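Local coordinates for protein RNase NGR3 (Nicotiana glutinosa, PDB 1VD3) that probably cleaves RNA as an endonuclease of the ribonuclease T2 family, and binds the nucleotide 2'-UMP in its active-site pocket, at residues S62-S67 against D89-W94; H96-H101 against A111-A116. All coordinates share one frame; numbering follows the deposited sequence.

Contact 1 (S62-S67 against D89-W94); sequences SSLDES and DGVRFW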
# COMPACT_ATOMS: atom_id res chain seq x y z
N SER A 62 5.24 20.70 -9.88
CA SER A 62 5.47 20.58 -8.45
C SER A 62 6.32 19.37 -8.07
O SER A 62 5.79 18.33 -7.68
CB SER A 62 4.14 20.49 -7.71
OG SER A 62 4.34 20.21 -6.33
N SER A 63 7.64 19.52 -8.17
CA SER A 63 8.55 18.43 -7.83
C SER A 63 8.57 18.19 -6.32
O SER A 63 8.16 19.05 -5.54
CB SER A 63 9.97 18.78 -8.30
OG SER A 63 10.43 19.96 -7.67
N LEU A 64 9.03 17.01 -5.92
CA LEU A 64 9.10 16.65 -4.51
C LEU A 64 10.22 17.40 -3.81
O LEU A 64 11.38 17.33 -4.22
CB LEU A 64 9.34 15.14 -4.36
CG LEU A 64 9.40 14.64 -2.91
CD1 LEU A 64 8.00 14.62 -2.32
CD2 LEU A 64 10.00 13.24 -2.87
N ASP A 65 9.87 18.12 -2.75
CA ASP A 65 10.86 18.85 -1.96
C ASP A 65 11.11 18.09 -0.68
O ASP A 65 10.33 18.16 0.27
CB ASP A 65 10.36 20.27 -1.64
CG ASP A 65 11.25 20.98 -0.64
OD1 ASP A 65 12.48 20.81 -0.71
OD2 ASP A 65 10.72 21.71 0.22
N GLU A 66 12.21 17.34 -0.66
CA GLU A 66 12.60 16.52 0.48
C GLU A 66 12.75 17.28 1.78
O GLU A 66 12.51 16.73 2.86
CB GLU A 66 13.93 15.83 0.18
CG GLU A 66 13.91 14.99 -1.07
CD GLU A 66 15.29 14.46 -1.39
OE1 GLU A 66 15.89 13.82 -0.51
OE2 GLU A 66 15.76 14.70 -2.53
N SER A 67 13.14 18.55 1.70
CA SER A 67 13.32 19.35 2.90
C SER A 67 12.04 19.41 3.72
O SER A 67 12.09 19.47 4.95
CB SER A 67 13.76 20.78 2.53
OG SER A 67 12.75 21.47 1.82
N ASP A 89 17.22 4.71 -2.34
CA ASP A 89 16.80 5.22 -1.04
C ASP A 89 15.29 5.43 -0.96
O ASP A 89 14.75 5.66 0.13
CB ASP A 89 17.51 6.53 -0.70
CG ASP A 89 17.37 7.58 -1.78
OD1 ASP A 89 16.39 7.52 -2.55
OD2 ASP A 89 18.23 8.48 -1.86
N GLY A 90 14.62 5.35 -2.11
CA GLY A 90 13.17 5.53 -2.14
C GLY A 90 12.68 6.88 -2.61
O GLY A 90 11.50 7.04 -2.95
N VAL A 91 13.57 7.86 -2.65
CA VAL A 91 13.21 9.21 -3.08
C VAL A 91 12.56 9.26 -4.45
O VAL A 91 11.62 10.03 -4.67
CB VAL A 91 14.43 10.15 -3.06
CG1 VAL A 91 14.04 11.54 -3.56
CG2 VAL A 91 14.98 10.25 -1.64
N ARG A 92 13.06 8.46 -5.39
CA ARG A 92 12.49 8.44 -6.73
C ARG A 92 11.04 7.97 -6.66
O ARG A 92 10.16 8.57 -7.28
CB ARG A 92 13.28 7.48 -7.65
CG ARG A 92 12.61 7.28 -9.00
CD ARG A 92 13.29 6.21 -9.86
NE ARG A 92 14.57 6.65 -10.40
CZ ARG A 92 15.30 5.94 -11.26
NH1 ARG A 92 14.87 4.76 -11.68
NH2 ARG A 92 16.46 6.41 -11.70
N PHE A 93 10.82 6.90 -5.91
CA PHE A 93 9.49 6.33 -5.75
C PHE A 93 8.55 7.32 -5.07
O PHE A 93 7.40 7.49 -5.49
CB PHE A 93 9.59 5.03 -4.95
CG PHE A 93 8.28 4.31 -4.78
CD1 PHE A 93 7.33 4.30 -5.80
CD2 PHE A 93 8.01 3.61 -3.61
CE1 PHE A 93 6.13 3.59 -5.65
CE2 PHE A 93 6.82 2.90 -3.45
CZ PHE A 93 5.88 2.89 -4.47
N TRP A 94 9.04 7.99 -4.03
CA TRP A 94 8.22 8.97 -3.32
C TRP A 94 7.94 10.16 -4.22
O TRP A 94 6.85 10.74 -4.18
CB TRP A 94 8.91 9.44 -2.04
CG TRP A 94 9.22 8.33 -1.10
CD1 TRP A 94 8.46 7.21 -0.87
CD2 TRP A 94 10.36 8.21 -0.24
NE1 TRP A 94 9.07 6.41 0.06
CE2 TRP A 94 10.24 7.00 0.46
CE3 TRP A 94 11.48 9.02 -0.01
CZ2 TRP A 94 11.19 6.56 1.39
CZ3 TRP A 94 12.43 8.59 0.92
CH2 TRP A 94 12.28 7.37 1.60

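Contact 2 (H96-H101 against A111-A116); sequences HEWLKH and AYFQAA. With U2P (phosphoric acid mono-[2-(2,4-dioxo-3,4-dihydro-2H-pyrimidin-1-yl)-4-hydroxy-5-hydroxymethyl-tetrahydro-furan-3-yl] ester), chain B.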
# COMPACT_ATOMS: atom_id res chain seq x y z
N HIS A 96 7.75 10.06 -7.47
CA HIS A 96 6.80 9.56 -8.44
C HIS A 96 5.37 9.55 -7.89
O HIS A 96 4.45 10.00 -8.56
CB HIS A 96 7.18 8.14 -8.86
CG HIS A 96 6.10 7.42 -9.60
ND1 HIS A 96 5.71 7.78 -10.88
CD2 HIS A 96 5.30 6.38 -9.24
CE1 HIS A 96 4.72 6.99 -11.27
NE2 HIS A 96 4.46 6.14 -10.30
N GLU A 97 5.19 9.01 -6.69
CA GLU A 97 3.86 8.96 -6.09
C GLU A 97 3.34 10.36 -5.80
O GLU A 97 2.15 10.64 -5.99
CB GLU A 97 3.89 8.12 -4.80
CG GLU A 97 4.11 6.63 -5.06
CD GLU A 97 2.97 6.00 -5.84
OE1 GLU A 97 3.24 5.27 -6.82
OE2 GLU A 97 1.79 6.21 -5.47
N TRP A 98 4.22 11.25 -5.36
CA TRP A 98 3.82 12.63 -5.08
C TRP A 98 3.34 13.33 -6.36
O TRP A 98 2.26 13.91 -6.40
CB TRP A 98 4.97 13.44 -4.48
CG TRP A 98 4.70 14.92 -4.49
CD1 TRP A 98 5.32 15.87 -5.27
CD2 TRP A 98 3.67 15.61 -3.77
NE1 TRP A 98 4.73 17.10 -5.08
CE2 TRP A 98 3.72 16.97 -4.16
CE3 TRP A 98 2.71 15.21 -2.83
CZ2 TRP A 98 2.84 17.93 -3.65
CZ3 TRP A 98 1.84 16.17 -2.32
CH2 TRP A 98 1.91 17.51 -2.73
N LEU A 99 4.16 13.27 -7.41
CA LEU A 99 3.80 13.92 -8.67
C LEU A 99 2.54 13.35 -9.31
O LEU A 99 1.65 14.09 -9.73
CB LEU A 99 4.97 13.81 -9.66
CG LEU A 99 6.20 14.67 -9.35
CD1 LEU A 99 7.31 14.34 -10.35
CD2 LEU A 99 5.83 16.14 -9.43
N LYS A 100 2.47 12.02 -9.38
CA LYS A 100 1.35 11.35 -10.01
C LYS A 100 0.05 11.37 -9.22
O LYS A 100 -1.03 11.56 -9.79
CB LYS A 100 1.72 9.89 -10.31
CG LYS A 100 0.63 9.12 -11.04
CD LYS A 100 1.09 7.74 -11.44
CE LYS A 100 -0.00 7.00 -12.20
NZ LYS A 100 0.38 5.61 -12.54
N HIS A 101 0.15 11.20 -7.91
CA HIS A 101 -1.03 11.15 -7.06
C HIS A 101 -1.12 12.28 -6.04
O HIS A 101 -2.18 12.87 -5.85
CB HIS A 101 -1.06 9.81 -6.33
CG HIS A 101 -1.17 8.63 -7.24
ND1 HIS A 101 -2.30 8.35 -7.96
CD2 HIS A 101 -0.28 7.64 -7.53
CE1 HIS A 101 -2.11 7.24 -8.66
NE2 HIS A 101 -0.89 6.80 -8.42
N ALA A 111 1.59 16.91 4.47
CA ALA A 111 0.32 16.35 4.91
C ALA A 111 0.04 15.05 4.17
O ALA A 111 -0.51 14.11 4.74
CB ALA A 111 -0.81 17.35 4.66
N TYR A 112 0.42 15.02 2.90
CA TYR A 112 0.22 13.83 2.06
C TYR A 112 1.01 12.65 2.60
O TYR A 112 0.48 11.56 2.79
CB TYR A 112 0.67 14.13 0.62
CG TYR A 112 0.53 12.95 -0.32
CD1 TYR A 112 -0.73 12.55 -0.79
CD2 TYR A 112 1.64 12.22 -0.73
CE1 TYR A 112 -0.87 11.45 -1.64
CE2 TYR A 112 1.52 11.12 -1.57
CZ TYR A 112 0.26 10.74 -2.02
OH TYR A 112 0.14 9.64 -2.84
N PHE A 113 2.30 12.86 2.84
CA PHE A 113 3.10 11.76 3.36
C PHE A 113 2.75 11.37 4.79
O PHE A 113 2.75 10.19 5.14
CB PHE A 113 4.59 12.09 3.21
CG PHE A 113 5.06 12.04 1.79
CD1 PHE A 113 5.08 13.19 1.00
CD2 PHE A 113 5.42 10.83 1.21
CE1 PHE A 113 5.45 13.12 -0.35
CE2 PHE A 113 5.79 10.75 -0.14
CZ PHE A 113 5.81 11.90 -0.92
N GLN A 114 2.41 12.36 5.62
CA GLN A 114 2.05 12.07 7.00
C GLN A 114 0.76 11.26 7.02
O GLN A 114 0.61 10.33 7.81
CB GLN A 114 1.85 13.38 7.78
CG GLN A 114 1.61 13.16 9.26
CD GLN A 114 2.86 12.68 9.98
OE1 GLN A 114 3.86 13.38 10.04
NE2 GLN A 114 2.79 11.47 10.53
N ALA A 115 -0.17 11.61 6.15
CA ALA A 115 -1.44 10.89 6.05
C ALA A 115 -1.18 9.42 5.75
O ALA A 115 -1.72 8.54 6.41
CB ALA A 115 -2.31 11.50 4.95
N ALA A 116 -0.34 9.15 4.75
CA ALA A 116 -0.01 7.78 4.38
C ALA A 116 0.57 7.03 5.57
O ALA A 116 0.17 5.90 5.88
CB ALA A 116 0.99 7.77 3.23
O5' U2P B . -0.82 -2.21 -11.39
C5' U2P B . -1.43 -0.98 -11.85
C4' U2P B . -0.53 0.21 -11.52
O4' U2P B . -1.20 1.48 -11.98
C1' U2P B . -1.49 2.51 -10.90
N1 U2P B . -2.96 2.83 -10.63
C6 U2P B . -3.78 1.73 -10.70
C5 U2P B . -5.13 1.77 -10.24
C4 U2P B . -5.65 3.06 -9.73
O4 U2P B . -6.77 3.15 -9.22
N3 U2P B . -4.78 4.18 -9.85
C2 U2P B . -3.44 4.14 -10.31
O2 U2P B . -2.80 5.17 -10.40
C2' U2P B . -0.53 2.02 -9.80
O2' U2P B . 0.83 2.51 -9.98
P U2P B . 1.39 3.93 -9.62
O1P U2P B . 2.65 4.57 -9.92
O2P U2P B . 0.25 4.90 -9.59
O3P U2P B . 1.66 3.75 -8.20
C3' U2P B . -0.47 0.49 -9.99
O3' U2P B . 0.80 0.00 -9.44

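Contact 1 (S62-S67 against D89-W94)
Leu64 and Glu66, two residues apart on an irregular loop, reach across to the first turn of a helix and touch it by different means. The leucine does so through a single methyl. With CG swung anti to the backbone N (chi1 -179°), its CD2 comes down on the backbone of the helix, 3.9 Å from Trp94 C and 4.0 Å from Val91 O, and also packs against Trp94 CB. Glu66 lays both carboxylate oxygens against the methyls of Val91, the two side chains crossing at about a right angle: OE2 lies 3.7 Å from Val91 CG1, while OE1 lies 3.9 Å from Val91 CG2. Val91 is the first residue of helix 91-102, and an Asx turn leads into it. Asp89 OD1 accepts Val91 N at 2.8 Å, on the anti side of the carboxylate and 35° out of its plane, and Gly90, whose positive phi of 102° would jam a side chain against the preceding carbonyl O, takes the N-cap position. Trp94, its CG beside the backbone N, folds its ring back along the helix, so that Gly90 O and Val91 N lie over one face towards the rim. The indole NE1 is hydrogen-bonded to Trp80 O, and Ile73 and Met76 of helix 73-79 also pack on this tryptophan. The carboxylates of Glu66 and Asp89 come near without touching, OE1 and OD2 being 6.0 Å apart.

Contact 2 (H96-H101 against A111-A116)
Trp98 drives the edge of its indole toward the ring of Tyr112 just where its helix widens into a pi-type turn, residues 98-101. The pair is an offset edge-to-face stack, planes at 66°, joining two helices of the RNase T2 fold whose local axes, over 96-101 and 111-116, make an angle of 110°. Trp98 CZ3 comes 3.8 Å from Tyr112 CB, and its neighbour CE3 lies equally close to Tyr112 CD2. Phe113 receives the other end of the tryptophan side chain: with CG beside the backbone N, its ring turns in until CZ is 4.0 Å from Trp98 CB. Tyr112 reaches toward the same helix with CG anti to its backbone N, and brings its hydroxyl up to the turn that carries Glu97 and His101. There OH approaches His101 CB at 3.7 Å and is satisfied by a hydrogen bond to Leu45 O of strand 41-48. Around the helix from this aromatic packing, His96, Glu97, Lys100 and His101 line the phosphate of 2'-UMP. His96 NE2 is modelled very close to O1P, at 2.4 Å, so the exact length of this hydrogen bond is doubtful; O1P lies at the edge of the imidazole. Glu97, bent at chi2, brings OE1 2.6 Å from O3P, while its OE2 accepts Trp46 NE1. Lys100, fully extended, carries NZ to 3.0 Å from O2P. A leucine in place of Lys100 would leave no ammonium beside O2P, and would probably leave part of the phosphate's negative charge without its mate. His101 and Glu97 are predicted active-site residues. The His101 ring stacks on Trp46, and its NE2 meets O2P at 2.5 Å with an N-H...O angle of 170°.

How the contacts relate
Contact 1 and contact 2 illustrate how one helix can serve two neighbouring contacts: 91-102 supplies a segment to each, its opening turn to the first and its later turns to the second, and the contact centres lie only 9 Å apart. Phe113 joins them, its CE1 3.6 Å from Leu64 CD1 and its CZ 3.6 Å from Trp94 O, so that the loop 62-67 and helix 109-123 meet over the same helix. A weak hydrogen bond, Trp98 NE1 to Ser62 O at 3.1 Å, ties them again. Contact 2 includes residues that hold the nucleotide phosphate, whereas in contact 1 the Trp94 side chain is about 11 Å from 2'-UMP.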